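PDB 3I4K: muconate lactonizing enzyme from Corynebacterium glutamicum, which belongs to the enolase superfamily, pairing an alpha/beta capping domain with a TIM-barrel-like domain that binds a magnesium ion. Local coordinates for residues P59-E64 against D200-W205; A103-A108 against S253-A258; E235-I240 against V246-D251. All blocks are in the same frame, centred on the assembly; numbering follows the deposited sequence.

Contact 1 of 3, residues P59-E64 against D200-W205. With MG (magnesium ion), chain J; ACY (acetic acid), chain I.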
loop_
_atom_site.group_PDB
_atom_site.type_symbol
_atom_site.label_atom_id
_atom_site.label_comp_id
_atom_site.label_asym_id
_atom_site.label_seq_id
_atom_site.Cartn_x
_atom_site.Cartn_y
_atom_site.Cartn_z
ATOM N N PRO A 59 -7.589 24.097 -14.610
ATOM C CA PRO A 59 -6.172 24.021 -14.251
ATOM C C PRO A 59 -5.730 24.961 -13.128
ATOM O O PRO A 59 -4.561 24.964 -12.750
ATOM C CB PRO A 59 -5.470 24.308 -15.575
ATOM C CG PRO A 59 -6.427 25.263 -16.249
ATOM C CD PRO A 59 -7.762 24.619 -15.979
ATOM N N TRP A 60 -6.658 25.744 -12.583
ATOM C CA TRP A 60 -6.320 26.669 -11.500
ATOM C C TRP A 60 -5.948 25.881 -10.243
ATOM O O TRP A 60 -5.183 26.353 -9.399
ATOM C CB TRP A 60 -7.508 27.578 -11.165
ATOM C CG TRP A 60 -8.676 26.813 -10.593
ATOM C CD1 TRP A 60 -9.660 26.169 -11.293
ATOM C CD2 TRP A 60 -8.905 26.505 -9.208
ATOM N NE1 TRP A 60 -10.480 25.473 -10.434
ATOM C CE2 TRP A 60 -10.040 25.661 -9.149
ATOM C CE3 TRP A 60 -8.256 26.854 -8.013
ATOM C CZ2 TRP A 60 -10.540 25.160 -7.943
ATOM C CZ3 TRP A 60 -8.752 26.355 -6.812
ATOM C CH2 TRP A 60 -9.885 25.516 -6.788
ATOM N N TRP A 61 -6.501 24.678 -10.113
ATOM C CA TRP A 61 -6.235 23.856 -8.936
ATOM C C TRP A 61 -4.789 23.350 -8.889
ATOM O O TRP A 61 -4.096 23.558 -7.898
ATOM C CB TRP A 61 -7.203 22.662 -8.886
ATOM C CG TRP A 61 -7.291 22.029 -7.519
ATOM C CD1 TRP A 61 -8.238 22.265 -6.563
ATOM C CD2 TRP A 61 -6.365 21.096 -6.942
ATOM N NE1 TRP A 61 -7.962 21.536 -5.429
ATOM C CE2 TRP A 61 -6.820 20.812 -5.634
ATOM C CE3 TRP A 61 -5.197 20.477 -7.401
ATOM C CZ2 TRP A 61 -6.145 19.930 -4.778
ATOM C CZ3 TRP A 61 -4.523 19.599 -6.550
ATOM C CH2 TRP A 61 -5.004 19.335 -5.252
ATOM N N GLY A 62 -4.325 22.711 -9.959
ATOM C CA GLY A 62 -2.972 22.186 -9.948
ATOM C C GLY A 62 -2.185 22.180 -11.238
ATOM O O GLY A 62 -1.088 21.620 -11.279
ATOM N N GLY A 63 -2.722 22.774 -12.300
ATOM C CA GLY A 63 -1.977 22.808 -13.549
ATOM C C GLY A 63 -2.374 21.805 -14.612
ATOM O O GLY A 63 -1.897 21.873 -15.751
ATOM N N GLU A 64 -3.229 20.859 -14.250
ATOM C CA GLU A 64 -3.693 19.877 -15.217
ATOM C C GLU A 64 -5.137 20.172 -15.558
ATOM O O GLU A 64 -5.894 20.649 -14.713
ATOM C CB GLU A 64 -3.597 18.464 -14.652
ATOM C CG GLU A 64 -2.221 17.854 -14.789
ATOM C CD GLU A 64 -2.209 16.407 -14.362
ATOM O OE1 GLU A 64 -1.859 16.126 -13.184
ATOM O OE2 GLU A 64 -2.567 15.558 -15.215
ATOM N N ASP A 200 -12.006 25.458 3.463
ATOM C CA ASP A 200 -10.989 25.100 2.480
ATOM C C ASP A 200 -10.744 26.353 1.641
ATOM O O ASP A 200 -11.664 26.856 0.988
ATOM C CB ASP A 200 -11.491 23.947 1.599
ATOM C CG ASP A 200 -10.447 23.473 0.602
ATOM O OD1 ASP A 200 -9.347 24.056 0.587
ATOM O OD2 ASP A 200 -10.715 22.523 -0.174
ATOM N N ILE A 201 -9.515 26.862 1.677
ATOM C CA ILE A 201 -9.172 28.068 0.937
ATOM C C ILE A 201 -8.360 27.779 -0.318
ATOM O O ILE A 201 -7.896 28.698 -1.000
ATOM C CB ILE A 201 -8.393 29.040 1.830
ATOM C CG1 ILE A 201 -8.951 28.966 3.253
ATOM C CG2 ILE A 201 -8.560 30.482 1.309
ATOM C CD1 ILE A 201 -8.305 29.924 4.219
ATOM N N ASN A 202 -8.193 26.499 -0.628
ATOM C CA ASN A 202 -7.442 26.108 -1.811
ATOM C C ASN A 202 -6.116 26.848 -1.978
ATOM O O ASN A 202 -5.796 27.336 -3.057
ATOM C CB ASN A 202 -8.313 26.292 -3.059
ATOM C CG ASN A 202 -9.282 25.142 -3.264
ATOM O OD1 ASN A 202 -8.872 24.020 -3.581
ATOM N ND2 ASN A 202 -10.569 25.407 -3.073
ATOM N N ALA A 203 -5.350 26.923 -0.891
ATOM C CA ALA A 203 -4.036 27.553 -0.886
ATOM C C ALA A 203 -4.006 28.999 -1.352
ATOM O O ALA A 203 -2.939 29.499 -1.694
ATOM C CB ALA A 203 -3.069 26.733 -1.743
ATOM N N ARG A 204 -5.149 29.676 -1.350
ATOM C CA ARG A 204 -5.181 31.060 -1.818
ATOM C C ARG A 204 -5.019 32.178 -0.778
ATOM O O ARG A 204 -5.235 33.350 -1.079
ATOM C CB ARG A 204 -6.432 31.288 -2.685
ATOM C CG ARG A 204 -6.405 30.477 -3.997
ATOM C CD ARG A 204 -5.031 30.570 -4.649
ATOM N NE ARG A 204 -4.988 30.270 -6.081
ATOM C CZ ARG A 204 -5.122 29.063 -6.625
ATOM N NH1 ARG A 204 -5.323 27.993 -5.865
ATOM N NH2 ARG A 204 -5.018 28.926 -7.942
ATOM N N TRP A 205 -4.642 31.829 0.445
ATOM C CA TRP A 205 -4.373 32.849 1.464
ATOM C C TRP A 205 -2.880 32.739 1.722
ATOM O O TRP A 205 -2.337 31.632 1.665
ATOM C CB TRP A 205 -5.106 32.557 2.778
ATOM C CG TRP A 205 -6.420 33.247 2.925
ATOM C CD1 TRP A 205 -7.155 33.862 1.936
ATOM C CD2 TRP A 205 -7.183 33.369 4.125
ATOM N NE1 TRP A 205 -8.327 34.352 2.458
ATOM C CE2 TRP A 205 -8.370 34.064 3.799
ATOM C CE3 TRP A 205 -6.983 32.957 5.448
ATOM C CZ2 TRP A 205 -9.350 34.354 4.750
ATOM C CZ3 TRP A 205 -7.957 33.244 6.392
ATOM C CH2 TRP A 205 -9.127 33.936 6.038
HETATM MG MG MG J . -9.433 20.914 -1.137
HETATM C C ACY I . -10.879 20.550 -3.308
HETATM O O ACY I . -9.913 21.291 -3.385
HETATM O OXT ACY I . -11.163 19.939 -2.157
HETATM C CH3 ACY I . -11.762 20.309 -4.506
HETATM O O HOH W 1 -4.925 24.852 -5.893
HETATM O O HOH W 2 -7.870 22.267 -0.800
#

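Contact 2 of 3, residues A103-A108 against S253-A258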
loop_
_atom_site.group_PDB
_atom_site.type_symbol
_atom_site.label_atom_id
_atom_site.label_comp_id
_atom_site.label_asym_id
_atom_site.label_seq_id
_atom_site.Cartn_x
_atom_site.Cartn_y
_atom_site.Cartn_z
ATOM N N ALA A 103 2.144 14.445 -13.773
ATOM C CA ALA A 103 0.851 14.336 -14.443
ATOM C C ALA A 103 0.010 13.218 -13.820
ATOM O O ALA A 103 -0.567 12.390 -14.530
ATOM C CB ALA A 103 1.056 14.069 -15.937
ATOM N N ARG A 104 -0.066 13.201 -12.490
ATOM C CA ARG A 104 -0.827 12.174 -11.784
ATOM C C ARG A 104 -2.310 12.122 -12.161
ATOM O O ARG A 104 -2.871 11.041 -12.319
ATOM C CB ARG A 104 -0.699 12.368 -10.270
ATOM C CG ARG A 104 0.724 12.232 -9.734
ATOM C CD ARG A 104 1.327 10.860 -10.019
ATOM N NE ARG A 104 2.456 10.581 -9.133
ATOM C CZ ARG A 104 3.166 9.455 -9.139
ATOM N NH1 ARG A 104 2.881 8.479 -9.994
ATOM N NH2 ARG A 104 4.149 9.296 -8.261
ATOM N N TYR A 105 -2.949 13.281 -12.296
ATOM C CA TYR A 105 -4.365 13.295 -12.643
ATOM C C TYR A 105 -4.644 12.528 -13.942
ATOM O O TYR A 105 -5.600 11.760 -14.016
ATOM C CB TYR A 105 -4.871 14.736 -12.748
ATOM C CG TYR A 105 -5.167 15.382 -11.410
ATOM C CD1 TYR A 105 -6.367 15.135 -10.746
ATOM C CD2 TYR A 105 -4.253 16.242 -10.811
ATOM C CE1 TYR A 105 -6.652 15.735 -9.521
ATOM C CE2 TYR A 105 -4.529 16.845 -9.575
ATOM C CZ TYR A 105 -5.729 16.590 -8.942
ATOM O OH TYR A 105 -6.018 17.206 -7.735
ATOM N N ALA A 106 -3.802 12.724 -14.950
ATOM C CA ALA A 106 -3.980 12.037 -16.225
ATOM C C ALA A 106 -3.818 10.526 -16.030
ATOM O O ALA A 106 -4.607 9.729 -16.543
ATOM C CB ALA A 106 -2.964 12.543 -17.240
ATOM N N LYS A 107 -2.786 10.150 -15.277
ATOM C CA LYS A 107 -2.492 8.751 -15.004
ATOM C C LYS A 107 -3.592 8.051 -14.216
ATOM O O LYS A 107 -3.878 6.876 -14.451
ATOM C CB LYS A 107 -1.157 8.642 -14.256
ATOM C CG LYS A 107 0.050 9.099 -15.075
ATOM C CD LYS A 107 1.313 9.207 -14.220
ATOM C CE LYS A 107 2.546 9.518 -15.064
ATOM N NZ LYS A 107 3.738 9.858 -14.231
ATOM N N ALA A 108 -4.217 8.762 -13.284
ATOM C CA ALA A 108 -5.272 8.165 -12.478
ATOM C C ALA A 108 -6.394 7.581 -13.343
ATOM O O ALA A 108 -6.964 6.533 -13.019
ATOM C CB ALA A 108 -5.835 9.192 -11.517
ATOM N N SER A 253 -1.023 20.112 -0.891
ATOM C CA SER A 253 0.314 19.772 -0.414
ATOM C C SER A 253 0.621 18.284 -0.592
ATOM O O SER A 253 1.787 17.892 -0.589
ATOM C CB SER A 253 0.479 20.105 1.077
ATOM O OG SER A 253 0.541 21.498 1.308
ATOM N N VAL A 254 -0.406 17.450 -0.738
ATOM C CA VAL A 254 -0.168 16.012 -0.874
ATOM C C VAL A 254 -0.804 15.336 -2.085
ATOM O O VAL A 254 -1.995 15.071 -2.093
ATOM C CB VAL A 254 -0.644 15.225 0.392
ATOM C CG1 VAL A 254 -0.409 13.715 0.194
ATOM C CG2 VAL A 254 0.102 15.716 1.639
ATOM N N TRP A 255 0.014 15.051 -3.093
ATOM C CA TRP A 255 -0.435 14.355 -4.301
ATOM C C TRP A 255 0.257 12.977 -4.342
ATOM O O TRP A 255 -0.355 11.961 -4.678
ATOM C CB TRP A 255 0.015 15.080 -5.571
ATOM C CG TRP A 255 -0.563 16.412 -5.899
ATOM C CD1 TRP A 255 -0.755 17.464 -5.057
ATOM C CD2 TRP A 255 -0.815 16.904 -7.223
ATOM N NE1 TRP A 255 -1.094 18.595 -5.778
ATOM C CE2 TRP A 255 -1.135 18.275 -7.110
ATOM C CE3 TRP A 255 -0.789 16.316 -8.496
ATOM C CZ2 TRP A 255 -1.424 19.072 -8.227
ATOM C CZ3 TRP A 255 -1.076 17.111 -9.609
ATOM C CH2 TRP A 255 -1.388 18.475 -9.464
ATOM N N THR A 256 1.546 12.971 -4.017
ATOM C CA THR A 256 2.366 11.760 -4.063
ATOM C C THR A 256 2.781 11.184 -2.699
ATOM O O THR A 256 2.726 11.870 -1.680
ATOM C CB THR A 256 3.656 12.037 -4.847
ATOM O OG1 THR A 256 4.551 12.793 -4.023
ATOM C CG2 THR A 256 3.359 12.858 -6.110
ATOM N N PRO A 257 3.193 9.900 -2.675
ATOM C CA PRO A 257 3.634 9.219 -1.448
ATOM C C PRO A 257 4.754 10.022 -0.788
ATOM O O PRO A 257 4.766 10.217 0.429
ATOM C CB PRO A 257 4.128 7.864 -1.964
ATOM C CG PRO A 257 3.169 7.582 -3.106
ATOM C CD PRO A 257 3.079 8.945 -3.803
ATOM N N ALA A 258 5.692 10.488 -1.604
ATOM C CA ALA A 258 6.807 11.297 -1.112
ATOM C C ALA A 258 6.287 12.563 -0.410
ATOM O O ALA A 258 6.809 12.974 0.638
ATOM C CB ALA A 258 7.751 11.678 -2.273
#

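Contact 3 of 3, residues E235-I240 against V246-D251. With MG (magnesium ion), chain J.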
loop_
_atom_site.group_PDB
_atom_site.type_symbol
_atom_site.label_atom_id
_atom_site.label_comp_id
_atom_site.label_asym_id
_atom_site.label_seq_id
_atom_site.Cartn_x
_atom_site.Cartn_y
_atom_site.Cartn_z
ATOM N N GLU A 235 5.620 24.159 6.782
ATOM C CA GLU A 235 5.891 24.762 8.088
ATOM C C GLU A 235 4.749 25.675 8.525
ATOM O O GLU A 235 4.431 25.778 9.714
ATOM C CB GLU A 235 7.222 25.533 8.052
ATOM C CG GLU A 235 8.455 24.632 8.177
ATOM C CD GLU A 235 9.773 25.396 8.023
ATOM O OE1 GLU A 235 9.883 26.521 8.540
ATOM O OE2 GLU A 235 10.704 24.869 7.388
ATOM N N THR A 236 4.114 26.329 7.563
ATOM C CA THR A 236 2.993 27.204 7.881
ATOM C C THR A 236 1.752 26.427 8.324
ATOM O O THR A 236 1.024 26.868 9.216
ATOM C CB THR A 236 2.680 28.110 6.682
ATOM O OG1 THR A 236 3.673 29.141 6.616
ATOM C CG2 THR A 236 1.308 28.726 6.805
ATOM N N LEU A 237 1.498 25.270 7.718
ATOM C CA LEU A 237 0.340 24.467 8.116
ATOM C C LEU A 237 0.519 24.052 9.572
ATOM O O LEU A 237 -0.439 24.045 10.361
ATOM C CB LEU A 237 0.210 23.221 7.243
ATOM C CG LEU A 237 0.102 23.416 5.726
ATOM C CD1 LEU A 237 -0.063 22.073 5.059
ATOM C CD2 LEU A 237 -1.076 24.328 5.381
ATOM N N ARG A 238 1.753 23.696 9.925
ATOM C CA ARG A 238 2.080 23.298 11.294
ATOM C C ARG A 238 1.905 24.485 12.239
ATOM O O ARG A 238 1.371 24.350 13.343
ATOM C CB ARG A 238 3.537 22.806 11.366
ATOM C CG ARG A 238 4.079 22.621 12.778
ATOM C CD ARG A 238 3.226 21.661 13.576
ATOM N NE ARG A 238 3.767 21.407 14.910
ATOM C CZ ARG A 238 3.072 20.843 15.902
ATOM N NH1 ARG A 238 1.804 20.475 15.705
ATOM N NH2 ARG A 238 3.641 20.646 17.091
ATOM N N GLU A 239 2.366 25.650 11.795
ATOM C CA GLU A 239 2.272 26.861 12.594
ATOM C C GLU A 239 0.819 27.289 12.822
ATOM O O GLU A 239 0.482 27.737 13.921
ATOM C CB GLU A 239 3.061 28.000 11.929
ATOM C CG GLU A 239 3.163 29.288 12.763
ATOM C CD GLU A 239 3.813 29.083 14.135
ATOM O OE1 GLU A 239 3.747 30.006 14.977
ATOM O OE2 GLU A 239 4.401 28.010 14.379
ATOM N N ILE A 240 -0.059 27.143 11.826
ATOM C CA ILE A 240 -1.424 27.587 12.091
ATOM C C ILE A 240 -2.053 26.727 13.175
ATOM O O ILE A 240 -2.830 27.224 13.983
ATOM C CB ILE A 240 -2.377 27.609 10.841
ATOM C CG1 ILE A 240 -3.086 26.282 10.701
ATOM C CG2 ILE A 240 -1.641 27.993 9.566
ATOM C CD1 ILE A 240 -4.408 26.440 10.024
ATOM N N VAL A 246 -6.416 24.035 16.096
ATOM C CA VAL A 246 -7.407 23.328 15.291
ATOM C C VAL A 246 -6.691 22.581 14.166
ATOM O O VAL A 246 -5.736 23.086 13.560
ATOM C CB VAL A 246 -8.531 24.265 14.721
ATOM C CG1 VAL A 246 -8.328 25.680 15.191
ATOM C CG2 VAL A 246 -8.590 24.175 13.210
ATOM N N SER A 247 -7.138 21.356 13.928
ATOM C CA SER A 247 -6.545 20.503 12.915
ATOM C C SER A 247 -6.541 21.146 11.557
ATOM O O SER A 247 -7.387 21.995 11.236
ATOM C CB SER A 247 -7.302 19.175 12.809
ATOM O OG SER A 247 -7.276 18.489 14.033
ATOM N N VAL A 248 -5.584 20.697 10.757
ATOM C CA VAL A 248 -5.405 21.142 9.391
ATOM C C VAL A 248 -5.491 19.895 8.513
ATOM O O VAL A 248 -5.114 18.801 8.939
ATOM C CB VAL A 248 -4.016 21.795 9.219
ATOM C CG1 VAL A 248 -3.575 21.729 7.764
ATOM C CG2 VAL A 248 -4.056 23.235 9.715
HETATM N N MSE A 249 -6.019 20.049 7.306
HETATM C CA MSE A 249 -6.096 18.935 6.364
HETATM C C MSE A 249 -5.300 19.351 5.129
HETATM O O MSE A 249 -5.527 20.430 4.567
HETATM C CB MSE A 249 -7.552 18.612 5.975
HETATM C CG MSE A 249 -7.665 17.602 4.818
HETATM SE SE MSE A 249 -9.321 16.568 4.802
HETATM C CE MSE A 249 -10.488 17.915 4.004
ATOM N N ALA A 250 -4.354 18.509 4.724
ATOM C CA ALA A 250 -3.523 18.808 3.565
ATOM C C ALA A 250 -4.203 18.280 2.313
ATOM O O ALA A 250 -4.696 17.154 2.299
ATOM C CB ALA A 250 -2.136 18.164 3.725
ATOM N N ASP A 251 -4.245 19.108 1.274
ATOM C CA ASP A 251 -4.848 18.728 0.009
ATOM C C ASP A 251 -3.837 18.972 -1.104
ATOM O O ASP A 251 -3.174 18.041 -1.541
ATOM C CB ASP A 251 -6.130 19.532 -0.236
ATOM C CG ASP A 251 -6.934 19.013 -1.423
ATOM O OD1 ASP A 251 -6.441 18.112 -2.140
ATOM O OD2 ASP A 251 -8.056 19.526 -1.638
HETATM MG MG MG J . -9.433 20.914 -1.137
HETATM O O HOH W 2 -7.870 22.267 -0.800
#

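Contact 1 of 3, residues P59-E64 against D200-W205
W60 and W61 reach D200-W205 through unlike first torsions. In W60 the CG atom sits between the backbone N and the carbonyl carbon (chi1 66°), which swings the indole round so that its six-membered ring edge meets N202, with W60 CH2 3.6 Å from CG of N202 and the two planes nearly perpendicular. W61 instead holds CG anti to its backbone N (chi1 -162°), and this aims NE1 at the metal site: W61 NE1 donates to O of the bound acetic acid at 2.8 Å, a molecule probably taken from the crystallisation liquor. The acetic acid molecule binds the magnesium ion through both oxygens. D200 divides its carboxylate. D200 OD2 binds the magnesium ion at 2.3 Å, while D200 OD1, met from above the carboxylate plane, accepts from N202 N at 3.0 Å in an Asx turn; the metal bond and the Asx turn together limit the rotation of the carboxylate. Further along, the backbone makes a type I' turn from I201 to R204. R204 then serves both segments, since its NH2 donates to W60 O at 3.0 Å in an almost straight bond (172°) and its NH1 to N202 O at 2.9 Å. Both acceptors lie in the guanidinium plane, which holds that group flat between the two loops. The contact illustrates how a capping-domain loop closes over a barrel mouth in the enolase superfamily: E226 and D251 complete the protein's share of the metal site, and the loops involved link strand 48-53 to helix 66-81 and strand 196-200 to helix 207-219.

Contact 2 of 3, residues A103-A108 against S253-A258
One face of the W255 indole receives the edge of the Y105 ring, whose CE2 stands 3.4 Å above the indole plane and is offset toward the rim. The pair is a T-shaped stack, with the Y105 ring and the six-membered ring of W255 centred 5.0 Å apart and their planes at 79°. CD2 of Y105 shares the approach, lying 3.5 Å from CZ3 of W255. At the rim of the indole, near its plane, comes CB of R104, 4.3 Å from CE3 of W255. The guanidinium of R104 is itself met at its edge: R104 NE lies 3.9 Å from T256 CG2, a van der Waals contact of a methyl with the guanidinium edge. The bend of the R104 chain at its second torsion (chi2 -60°) brings the NE edge to that methyl. The contact joins the two domains of the enolase-superfamily fold: the first turn of helix 104-121, in the capping domain, rests on the loop that follows barrel strand 247-250. Both partners are helix starts. A103 holds the N-cap position of one helix, and E64 accepts from the backbone N atoms of Y105 and A106 in its first turn. T256 is the N-cap of helix 257-266; its OG1, set between the backbone N and the carbonyl carbon (chi1 76°), caps a backbone N in the first turn, while E259 OE1 accepts from T256 N and W255 N, consistent with a capping box. Beyond the pair, W255 also meets the ring of W61, and P257, next to T256, packs on helix 282-294 and touches A294 of the second subunit. The nearest side-chain atom of Y105, its hydroxyl OH, is about 8 Å from the magnesium ion.

Contact 3 of 3, residues E235-I240 against V246-D251
V248, on the strand, points at helix 234-244 and sends CG1 to the L237 side chain and CG2 to I240 and the L237 carbonyl. V248 CG1 lies 4.1 Å from L237 CB, an ordinary van der Waals distance. V248 CG2 lies 3.8 Å from L237 O and nearer still to I240. There CD1 of I240 is modelled 3.2 Å from CG2 of V248, closer than carbons normally pack; with the first torsion of I240 far from a staggered value (chi1 91°), the exact placing of this side chain is doubtful, although its burial against V248 is not. The three residues are the seam of a beta-alpha-beta crossover: strand 224-226 leads into helix 234-244, which returns the chain to parallel strand 247-250 of the barrel. I240 packs also on F225 of the first strand and on L211 and L214 of the preceding helix. Alternation along the strand turns M249, a selenomethionine, away from the helix, and it packs on E226 and A273. Just past the strand end, D251 binds the magnesium ion through OD2 at 2.0 Å, while its OD1 forms a salt bridge with K278.

In the fold
From the N terminus, the capping domain supplies the first halves of contacts 1 and 2, residues 59-64 and then 103-108, before the chain enters the barrel. Contact 1 closes its loop at 200-205, inside the loop that contact 2 has opened and not yet closed, so the two cross. Contact 3 opens and closes later, within barrel residues 235-251; it follows contact 1 in series and is nested inside contact 2, which closes at 253-258. Of the two long interdomain loops, only that of contact 2 encloses the short local one. Contacts 1 and 3 meet at the magnesium ion, where W61 also packs on D251, while S253 touches L237, joining contact 2 to contact 3.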